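Local coordinates for probable antibiotics synthesis protein (Thermus thermophilus, PDB 1V70), which is of unknown function but is a cupin that probably binds metal and may act in antibiotic synthesis, at residues K4-L9 against I20-S25; A10-E15 against A34-Q39; M28-Y33 against L96-T101. One frame throughout, in Å; residues are numbered along the deposited sequence.

Contact 1: K4-L9 against I20-S25. With NA (sodium ion), chain B.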
loop_
_atom_site.group_PDB
_atom_site.type_symbol
_atom_site.label_atom_id
_atom_site.label_comp_id
_atom_site.label_asym_id
_atom_site.label_seq_id
_atom_site.Cartn_x
_atom_site.Cartn_y
_atom_site.Cartn_z
ATOM N N LYS A 4 -3.870 8.656 -8.805
ATOM C CA LYS A 4 -5.237 8.708 -8.307
ATOM C C LYS A 4 -5.315 9.218 -6.882
ATOM O O LYS A 4 -4.389 9.032 -6.094
ATOM C CB LYS A 4 -5.857 7.305 -8.337
ATOM C CG LYS A 4 -6.000 6.675 -9.716
ATOM C CD LYS A 4 -7.145 7.306 -10.488
ATOM C CE LYS A 4 -7.299 6.672 -11.860
ATOM N NZ LYS A 4 -8.478 7.226 -12.579
ATOM N N ASP A 5 -6.431 9.861 -6.558
ATOM C CA ASP A 5 -6.675 10.337 -5.204
ATOM C C ASP A 5 -7.577 9.238 -4.649
ATOM O O ASP A 5 -8.762 9.167 -4.993
ATOM C CB ASP A 5 -7.424 11.672 -5.214
ATOM C CG ASP A 5 -7.678 12.205 -3.814
ATOM O OD1 ASP A 5 -7.604 11.408 -2.854
ATOM O OD2 ASP A 5 -7.962 13.413 -3.670
ATOM N N LEU A 6 -7.019 8.364 -3.817
ATOM C CA LEU A 6 -7.785 7.256 -3.258
ATOM C C LEU A 6 -9.023 7.701 -2.493
ATOM O O LEU A 6 -10.012 6.967 -2.426
ATOM C CB LEU A 6 -6.893 6.392 -2.362
ATOM C CG LEU A 6 -5.976 5.392 -3.079
ATOM C CD1 LEU A 6 -5.113 6.093 -4.115
ATOM C CD2 LEU A 6 -5.114 4.678 -2.050
ATOM N N LYS A 7 -8.967 8.901 -1.923
ATOM C CA LYS A 7 -10.096 9.441 -1.173
ATOM C C LYS A 7 -11.297 9.603 -2.098
ATOM O O LYS A 7 -12.442 9.407 -1.686
ATOM C CB LYS A 7 -9.729 10.799 -0.565
ATOM C CG LYS A 7 -8.515 10.764 0.352
ATOM C CD LYS A 7 -8.260 12.119 1.005
ATOM C CE LYS A 7 -7.913 13.194 -0.019
ATOM N NZ LYS A 7 -6.629 12.915 -0.723
ATOM N N ARG A 8 -11.030 9.956 -3.351
ATOM C CA ARG A 8 -12.098 10.148 -4.337
ATOM C C ARG A 8 -12.684 8.827 -4.819
ATOM O O ARG A 8 -13.877 8.732 -5.078
ATOM C CB ARG A 8 -11.547 10.930 -5.528
ATOM C CG ARG A 8 -12.620 11.190 -6.592
ATOM C CD ARG A 8 -12.004 11.311 -8.004
ATOM N NE ARG A 8 -12.974 10.835 -8.996
ATOM C CZ ARG A 8 -12.554 10.097 -10.057
ATOM N NH1 ARG A 8 -11.269 9.786 -10.225
ATOM N NH2 ARG A 8 -13.455 9.684 -10.945
ATOM N N LEU A 9 -11.846 7.803 -4.945
ATOM C CA LEU A 9 -12.284 6.495 -5.427
ATOM C C LEU A 9 -13.150 5.714 -4.448
ATOM O O LEU A 9 -13.925 4.849 -4.858
ATOM C CB LEU A 9 -11.074 5.636 -5.793
ATOM C CG LEU A 9 -10.198 6.120 -6.949
ATOM C CD1 LEU A 9 -9.084 5.115 -7.194
ATOM C CD2 LEU A 9 -11.046 6.293 -8.201
ATOM N N ILE A 20 -12.353 -2.018 -5.204
ATOM C CA ILE A 20 -12.108 -0.886 -6.083
ATOM C C ILE A 20 -10.695 -0.903 -6.653
ATOM O O ILE A 20 -9.737 -0.605 -5.948
ATOM C CB ILE A 20 -12.322 0.419 -5.288
ATOM C CG1 ILE A 20 -13.723 0.411 -4.667
ATOM C CG2 ILE A 20 -12.116 1.627 -6.184
ATOM C CD1 ILE A 20 -13.851 1.257 -3.412
ATOM N N PRO A 21 -10.540 -1.259 -7.939
ATOM C CA PRO A 21 -9.204 -1.291 -8.541
ATOM C C PRO A 21 -8.619 0.109 -8.684
ATOM O O PRO A 21 -9.290 1.025 -9.151
ATOM C CB PRO A 21 -9.465 -1.942 -9.899
ATOM C CG PRO A 21 -10.673 -2.792 -9.657
ATOM C CD PRO A 21 -11.532 -1.879 -8.832
ATOM N N VAL A 22 -7.374 0.275 -8.257
ATOM C CA VAL A 22 -6.697 1.560 -8.372
ATOM C C VAL A 22 -5.721 1.439 -9.542
ATOM O O VAL A 22 -5.821 2.177 -10.524
ATOM C CB VAL A 22 -5.937 1.911 -7.072
ATOM C CG1 VAL A 22 -5.266 3.272 -7.213
ATOM C CG2 VAL A 22 -6.904 1.927 -5.891
ATOM N N PHE A 23 -4.789 0.498 -9.427
ATOM C CA PHE A 23 -3.801 0.217 -10.467
ATOM C C PHE A 23 -3.721 -1.298 -10.611
ATOM O O PHE A 23 -3.998 -2.038 -9.662
ATOM C CB PHE A 23 -2.405 0.713 -10.085
ATOM C CG PHE A 23 -2.340 2.165 -9.716
ATOM C CD1 PHE A 23 -2.730 3.156 -10.612
ATOM C CD2 PHE A 23 -1.859 2.540 -8.466
ATOM C CE1 PHE A 23 -2.636 4.504 -10.263
ATOM C CE2 PHE A 23 -1.763 3.875 -8.109
ATOM C CZ PHE A 23 -2.150 4.861 -9.006
ATOM N N GLN A 24 -3.324 -1.761 -11.789
ATOM C CA GLN A 24 -3.203 -3.201 -12.007
ATOM C C GLN A 24 -2.222 -3.520 -13.121
ATOM O O GLN A 24 -2.099 -2.797 -14.100
ATOM C CB GLN A 24 -4.598 -3.785 -12.313
ATOM C CG GLN A 24 -5.197 -3.360 -13.675
ATOM C CD GLN A 24 -5.629 -1.904 -13.631
ATOM O OE1 GLN A 24 -4.911 -0.997 -14.023
ATOM N NE2 GLN A 24 -6.891 -1.704 -13.192
ATOM N N SER A 25 -1.512 -4.627 -12.944
ATOM C CA SER A 25 -0.544 -5.105 -13.920
ATOM C C SER A 25 -0.374 -6.577 -13.596
ATOM O O SER A 25 -0.892 -7.052 -12.586
ATOM C CB SER A 25 0.794 -4.380 -13.767
ATOM O OG SER A 25 1.467 -4.795 -12.590
HETATM NA NA NA B . -7.014 2.723 -12.444
HETATM O O HOH W 1 -8.519 0.657 -12.371
HETATM O O HOH W 2 -8.849 3.468 -10.711
HETATM O O HOH W 3 -6.189 1.196 -14.364
HETATM O O HOH W 4 -5.266 4.290 -13.193
HETATM O O HOH W 5 -8.720 3.699 -14.165
#

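Contact 2: A10-E15 against A34-Q39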
loop_
_atom_site.group_PDB
_atom_site.type_symbol
_atom_site.label_atom_id
_atom_site.label_comp_id
_atom_site.label_asym_id
_atom_site.label_seq_id
_atom_site.Cartn_x
_atom_site.Cartn_y
_atom_site.Cartn_z
ATOM N N ALA A 10 -13.008 6.011 -3.160
ATOM C CA ALA A 10 -13.770 5.319 -2.128
ATOM C C ALA A 10 -15.270 5.313 -2.403
ATOM O O ALA A 10 -15.861 6.341 -2.736
ATOM C CB ALA A 10 -13.489 5.949 -0.767
ATOM N N ARG A 11 -15.876 4.139 -2.261
ATOM C CA ARG A 11 -17.307 3.960 -2.484
ATOM C C ARG A 11 -17.723 2.666 -1.796
ATOM O O ARG A 11 -16.884 1.810 -1.521
ATOM C CB ARG A 11 -17.610 3.876 -3.986
ATOM C CG ARG A 11 -16.983 2.674 -4.669
ATOM C CD ARG A 11 -17.294 2.611 -6.161
ATOM N NE ARG A 11 -16.681 1.436 -6.773
ATOM C CZ ARG A 11 -17.113 0.188 -6.606
ATOM N NH1 ARG A 11 -18.175 -0.059 -5.850
ATOM N NH2 ARG A 11 -16.462 -0.820 -7.173
ATOM N N TYR A 12 -19.013 2.523 -1.521
ATOM C CA TYR A 12 -19.516 1.329 -0.854
ATOM C C TYR A 12 -20.588 0.618 -1.673
ATOM O O TYR A 12 -21.196 1.204 -2.568
ATOM C CB TYR A 12 -20.051 1.706 0.529
ATOM C CG TYR A 12 -18.955 2.182 1.456
ATOM C CD1 TYR A 12 -18.176 1.271 2.170
ATOM C CD2 TYR A 12 -18.654 3.538 1.571
ATOM C CE1 TYR A 12 -17.120 1.700 2.972
ATOM C CE2 TYR A 12 -17.600 3.978 2.370
ATOM C CZ TYR A 12 -16.837 3.052 3.065
ATOM O OH TYR A 12 -15.784 3.475 3.843
ATOM N N ASN A 13 -20.802 -0.653 -1.362
ATOM C CA ASN A 13 -21.777 -1.483 -2.060
ATOM C C ASN A 13 -22.670 -2.114 -0.995
ATOM O O ASN A 13 -22.184 -2.805 -0.104
ATOM C CB ASN A 13 -21.037 -2.573 -2.843
ATOM C CG ASN A 13 -21.959 -3.418 -3.696
ATOM O OD1 ASN A 13 -23.107 -3.667 -3.332
ATOM N ND2 ASN A 13 -21.451 -3.881 -4.831
ATOM N N PRO A 14 -23.990 -1.881 -1.068
ATOM C CA PRO A 14 -24.900 -2.458 -0.071
ATOM C C PRO A 14 -25.057 -3.975 -0.153
ATOM O O PRO A 14 -25.441 -4.618 0.826
ATOM C CB PRO A 14 -26.213 -1.722 -0.344
ATOM C CG PRO A 14 -26.160 -1.497 -1.819
ATOM C CD PRO A 14 -24.728 -1.054 -2.041
ATOM N N GLU A 15 -24.740 -4.542 -1.312
ATOM C CA GLU A 15 -24.897 -5.984 -1.553
ATOM C C GLU A 15 -23.723 -6.822 -1.003
ATOM O O GLU A 15 -23.918 -7.908 -0.477
ATOM C CB GLU A 15 -25.049 -6.226 -3.061
ATOM C CG GLU A 15 -25.210 -7.711 -3.411
ATOM C CD GLU A 15 -26.642 -8.160 -3.168
ATOM O OE1 GLU A 15 -27.169 -7.898 -2.101
ATOM O OE2 GLU A 15 -27.202 -8.826 -4.037
ATOM N N ALA A 34 -13.760 -1.739 0.417
ATOM C CA ALA A 34 -14.666 -0.933 1.224
ATOM C C ALA A 34 -15.693 -1.879 1.824
ATOM O O ALA A 34 -16.482 -2.497 1.103
ATOM C CB ALA A 34 -15.349 0.123 0.359
ATOM N N LEU A 35 -15.670 -1.989 3.149
ATOM C CA LEU A 35 -16.565 -2.891 3.862
ATOM C C LEU A 35 -17.548 -2.203 4.790
ATOM O O LEU A 35 -17.158 -1.474 5.701
ATOM C CB LEU A 35 -15.760 -3.895 4.701
ATOM C CG LEU A 35 -14.759 -4.844 4.039
ATOM C CD1 LEU A 35 -13.470 -4.107 3.706
ATOM C CD2 LEU A 35 -14.462 -5.992 4.998
ATOM N N LEU A 36 -18.834 -2.425 4.548
ATOM C CA LEU A 36 -19.857 -1.879 5.424
ATOM C C LEU A 36 -19.918 -2.883 6.576
ATOM O O LEU A 36 -19.414 -4.004 6.455
ATOM C CB LEU A 36 -21.210 -1.822 4.705
ATOM C CG LEU A 36 -21.340 -0.823 3.551
ATOM C CD1 LEU A 36 -22.690 -0.999 2.867
ATOM C CD2 LEU A 36 -21.188 0.595 4.080
ATOM N N PRO A 37 -20.515 -2.496 7.712
ATOM C CA PRO A 37 -20.609 -3.419 8.845
ATOM C C PRO A 37 -21.215 -4.755 8.419
ATOM O O PRO A 37 -22.234 -4.789 7.728
ATOM C CB PRO A 37 -21.505 -2.665 9.820
ATOM C CG PRO A 37 -21.120 -1.249 9.584
ATOM C CD PRO A 37 -21.038 -1.166 8.072
ATOM N N GLY A 38 -20.574 -5.850 8.817
ATOM C CA GLY A 38 -21.070 -7.170 8.474
ATOM C C GLY A 38 -20.521 -7.752 7.185
ATOM O O GLY A 38 -20.670 -8.946 6.927
ATOM N N GLN A 39 -19.886 -6.921 6.363
ATOM C CA GLN A 39 -19.338 -7.409 5.108
ATOM C C GLN A 39 -17.959 -8.020 5.312
ATOM O O GLN A 39 -17.317 -7.807 6.349
ATOM C CB GLN A 39 -19.292 -6.281 4.077
ATOM C CG GLN A 39 -20.676 -5.724 3.771
ATOM C CD GLN A 39 -20.687 -4.803 2.574
ATOM O OE1 GLN A 39 -19.755 -4.030 2.364
ATOM N NE2 GLN A 39 -21.758 -4.866 1.789
HETATM O O HOH W 6 -19.192 -1.860 0.624
HETATM O O HOH W 7 -23.948 -6.764 2.502
#

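Contact 3: M28-Y33 against L96-T101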
loop_
_atom_site.group_PDB
_atom_site.type_symbol
_atom_site.label_atom_id
_atom_site.label_comp_id
_atom_site.label_asym_id
_atom_site.label_seq_id
_atom_site.Cartn_x
_atom_site.Cartn_y
_atom_site.Cartn_z
ATOM N N MET A 28 1.097 -6.884 -10.070
ATOM C CA MET A 28 0.390 -6.621 -8.820
ATOM C C MET A 28 -0.993 -6.021 -8.977
ATOM O O MET A 28 -1.320 -5.412 -9.996
ATOM C CB MET A 28 1.202 -5.676 -7.921
ATOM C CG MET A 28 1.090 -4.196 -8.306
ATOM S SD MET A 28 1.645 -3.000 -7.035
ATOM C CE MET A 28 3.348 -2.775 -7.522
ATOM N N LEU A 29 -1.801 -6.218 -7.943
ATOM C CA LEU A 29 -3.135 -5.652 -7.872
ATOM C C LEU A 29 -3.021 -4.647 -6.733
ATOM O O LEU A 29 -2.501 -4.967 -5.664
ATOM C CB LEU A 29 -4.181 -6.708 -7.517
ATOM C CG LEU A 29 -4.492 -7.775 -8.567
ATOM C CD1 LEU A 29 -5.615 -8.658 -8.050
ATOM C CD2 LEU A 29 -4.893 -7.119 -9.883
ATOM N N TYR A 30 -3.475 -3.426 -6.978
ATOM C CA TYR A 30 -3.426 -2.363 -5.979
ATOM C C TYR A 30 -4.881 -1.926 -5.893
ATOM O O TYR A 30 -5.375 -1.205 -6.764
ATOM C CB TYR A 30 -2.532 -1.230 -6.488
ATOM C CG TYR A 30 -2.019 -0.288 -5.422
ATOM C CD1 TYR A 30 -0.836 -0.557 -4.724
ATOM C CD2 TYR A 30 -2.699 0.889 -5.130
ATOM C CE1 TYR A 30 -0.346 0.337 -3.765
ATOM C CE2 TYR A 30 -2.221 1.784 -4.181
ATOM C CZ TYR A 30 -1.044 1.506 -3.505
ATOM O OH TYR A 30 -0.569 2.420 -2.592
ATOM N N ASP A 31 -5.566 -2.385 -4.848
ATOM C CA ASP A 31 -6.990 -2.117 -4.675
ATOM C C ASP A 31 -7.387 -1.487 -3.358
ATOM O O ASP A 31 -6.615 -1.445 -2.403
ATOM C CB ASP A 31 -7.787 -3.428 -4.752
ATOM C CG ASP A 31 -7.479 -4.245 -5.979
ATOM O OD1 ASP A 31 -7.473 -3.675 -7.082
ATOM O OD2 ASP A 31 -7.260 -5.470 -5.836
ATOM N N LEU A 32 -8.628 -1.016 -3.326
ATOM C CA LEU A 32 -9.224 -0.491 -2.113
ATOM C C LEU A 32 -10.370 -1.456 -1.825
ATOM O O LEU A 32 -11.092 -1.853 -2.744
ATOM C CB LEU A 32 -9.820 0.903 -2.319
ATOM C CG LEU A 32 -8.903 2.110 -2.489
ATOM C CD1 LEU A 32 -9.763 3.356 -2.671
ATOM C CD2 LEU A 32 -7.998 2.259 -1.272
ATOM N N TYR A 33 -10.512 -1.872 -0.573
ATOM C CA TYR A 33 -11.630 -2.733 -0.192
ATOM C C TYR A 33 -12.474 -1.861 0.723
ATOM O O TYR A 33 -11.962 -1.295 1.687
ATOM C CB TYR A 33 -11.179 -3.962 0.601
ATOM C CG TYR A 33 -10.572 -5.100 -0.191
ATOM C CD1 TYR A 33 -10.357 -6.335 0.420
ATOM C CD2 TYR A 33 -10.178 -4.947 -1.525
ATOM C CE1 TYR A 33 -9.762 -7.391 -0.264
ATOM C CE2 TYR A 33 -9.577 -6.004 -2.224
ATOM C CZ TYR A 33 -9.373 -7.221 -1.582
ATOM O OH TYR A 33 -8.768 -8.271 -2.239
ATOM N N LEU A 96 -12.259 0.944 5.381
ATOM C CA LEU A 96 -11.617 1.069 4.078
ATOM C C LEU A 96 -10.193 0.549 4.196
ATOM O O LEU A 96 -9.449 0.962 5.083
ATOM C CB LEU A 96 -11.576 2.532 3.627
ATOM C CG LEU A 96 -11.151 2.768 2.175
ATOM C CD1 LEU A 96 -12.162 2.127 1.232
ATOM C CD2 LEU A 96 -11.056 4.260 1.911
ATOM N N LEU A 97 -9.821 -0.348 3.289
ATOM C CA LEU A 97 -8.489 -0.938 3.298
ATOM C C LEU A 97 -7.779 -0.737 1.976
ATOM O O LEU A 97 -8.418 -0.682 0.926
ATOM C CB LEU A 97 -8.579 -2.449 3.537
ATOM C CG LEU A 97 -9.497 -2.947 4.651
ATOM C CD1 LEU A 97 -9.535 -4.466 4.627
ATOM C CD2 LEU A 97 -9.009 -2.423 5.989
ATOM N N LEU A 98 -6.458 -0.618 2.042
ATOM C CA LEU A 98 -5.616 -0.530 0.859
ATOM C C LEU A 98 -5.071 -1.959 0.827
ATOM O O LEU A 98 -4.440 -2.416 1.792
ATOM C CB LEU A 98 -4.492 0.485 1.057
ATOM C CG LEU A 98 -3.477 0.594 -0.087
ATOM C CD1 LEU A 98 -4.181 0.901 -1.398
ATOM C CD2 LEU A 98 -2.468 1.679 0.243
ATOM N N VAL A 99 -5.336 -2.668 -0.264
ATOM C CA VAL A 99 -4.933 -4.064 -0.390
ATOM C C VAL A 99 -4.054 -4.298 -1.605
ATOM O O VAL A 99 -4.417 -3.931 -2.726
ATOM C CB VAL A 99 -6.183 -4.971 -0.496
ATOM C CG1 VAL A 99 -5.785 -6.438 -0.412
ATOM C CG2 VAL A 99 -7.177 -4.616 0.600
ATOM N N VAL A 100 -2.901 -4.916 -1.377
ATOM C CA VAL A 100 -1.963 -5.203 -2.452
ATOM C C VAL A 100 -1.753 -6.705 -2.574
ATOM O O VAL A 100 -1.505 -7.389 -1.579
ATOM C CB VAL A 100 -0.594 -4.535 -2.193
ATOM C CG1 VAL A 100 0.355 -4.824 -3.352
ATOM C CG2 VAL A 100 -0.768 -3.036 -2.013
ATOM N N THR A 101 -1.862 -7.210 -3.797
ATOM C CA THR A 101 -1.676 -8.631 -4.070
ATOM C C THR A 101 -0.621 -8.744 -5.164
ATOM O O THR A 101 -0.708 -8.064 -6.186
ATOM C CB THR A 101 -2.979 -9.282 -4.569
ATOM O OG1 THR A 101 -4.040 -9.002 -3.648
ATOM C CG2 THR A 101 -2.806 -10.792 -4.689
HETATM O O HOH W 8 -5.120 -6.516 -3.951
#

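Contact 1: K4-L9 against I20-S25
Leu9 and Val22 meet through methyl groups, with Leu9 CD1 4.1 Å from Val22 CG2. They belong to an apolar contact between the short helix 6-9, with the strand end before it, and the strand 20-25. Val22 uses both its branches. CG1 is anti to the backbone N (chi1 -179°) and turns to Leu6 CD1, while CG2 goes to Leu9. The Leu6 and Val22 side chains cross at about a right angle. Further along, Leu9 CB lies 4.2 Å from Ile20 CG2. Both Ile20 CG2 and Ile20 CD1 also approach the backbone O of Leu9.

The Phe23 ring carries Val22 CG1 over its centre, 3.6 Å above the plane. Lys4 CG comes obliquely to Phe23 CE1 at 4.0 Å. Lys4 bends at chi2 (-75°), and its amino end leads away from the strand. A classic beta bulge sets Val22 and Phe23 together opposite Tyr30 on the next strand. Phe23 also meets the ring of Phe78 of the second subunit.

No hydrogen bond crosses between the two segments. Within 4-9, Asp5 is the N-cap of the helix. Its OD1 accepts from Lys7 N at 3.0 Å, and Lys7 NZ forms a salt bridge to the same OD1 from the opposite face of the carboxylate. Lys7 NZ also bonds to Pro73 O of the second subunit.

The sodium ion is bound by Val22 O at 2.3 Å and by five waters. Water 2 donates to Pro21 O, and water 3 donates to Gln24 OE1 at 2.6 Å. Water 1 accepts from Gln24 NE2.

The segments are thus held together by apolar packing. One protein ligand among six is consistent with a loosely held ion, and does not by itself mark a functional metal site.

Contact 2: A10-E15 against A34-Q39
The Tyr12 ring has Leu35 N at its edge, near the ring plane, 4.0 Å from CE1. Leu36 CD2 and Ala34 CB approach the same ring obliquely, with Tyr12 CD1 3.6 Å from Leu36 CD2. Ala34 CB also sits close against Arg11 O. The other flat group is the Gln39 amide. Its NE2 donates to Asn13 O at 2.8 Å, a fairly straight bond (162° at the hydrogen) with the acceptor in the amide plane. Its OE1 accepts from Leu36 N at 2.9 Å, with the donor above the carbonyl plane. Two bonds to backbone atoms thus fix the rotation of this amide. The Gln39 side chain is extended beyond CG, which carries the amide across to the 10-15 loop. Leu36 CD1 packs beside the same Asn13 O. Water 6 accepts from Asn13 N, and water 7 joins Gln39 NE2 to Pro14 O.

Asn13 OD1 accepts from Glu15 N at 2.7 Å, which makes an Asx turn. Leu36 to Gln39 form a type II beta turn, closed by Gln39 N to Leu36 O. The contact lays the loop after helix 6-9 over a turn between two strands of the cupin beta-sandwich.

Contact 3: M28-Y33 against L96-T101
Tyr33 lies flat over Val99 across two neighbouring antiparallel strands of the cupin beta-sandwich. Its CB is 4.1 Å from Val99 CG2 and also packs on Leu97 CB. CG comes closer to Val99 CG2, at 3.5 Å, and CD1 and CD2 flank the same methyl. CE1 also lies near Val99 CG2, and CE2 meets Val99 CB. CZ and the hydroxyl OH reach Val99 CG1, each at 3.9 Å. The OH is hydrogen-bonded to Gln41 NE2. Tyr33 CG stands beside the backbone N (chi1 -78°), which swings the ring diagonally across to Val99 on the neighbouring strand.

Six backbone hydrogen bonds join the strands, in the pairs Leu29 with Thr101, Asp31 with Val99 and Tyr33 with Leu97. Tyr30 with Val100 and Leu32 with Leu98 are non-hydrogen-bonded pairs. Their side chains lie on the face away from Tyr33. There Tyr30 CE2 packs on Leu98 CD1 at 3.5 Å, and Tyr30 CD1 on Val100 CG2. Leu98 and Val100 each also pack on their own counterparts in the second subunit. On the Asp31 face, water 8 lies between Asp31 OD2 and Thr101 OG1, 2.7 Å from the latter. The CH-pi contact is centred: Val99 CG2 is 3.5 Å from the Tyr33 ring centroid and 12° off its normal.

In the fold
Contact 3 is the core of the three: its centre is about 5 Å from the centre of the chain. The centres of contacts 1 and 2 lie farther out, about 13 and 12 Å from that point. All three reach one five-stranded sheet. Contacts 2 and 3 share strand 28-35, which also pairs with strand 18-25 of contact 1. In contact 3 paired backbones do the joining. Contact 1 is buried too, but held by apolar packing with no hydrogen bond across. Both touch the second subunit. Contact 2 touches no other chain and is partly exposed, with a side-chain amide and waters at work. Ile20 CD1 touches Ala34 CB, linking contacts 1 and 2, and Leu96 packs on Ala34, linking 2 and 3.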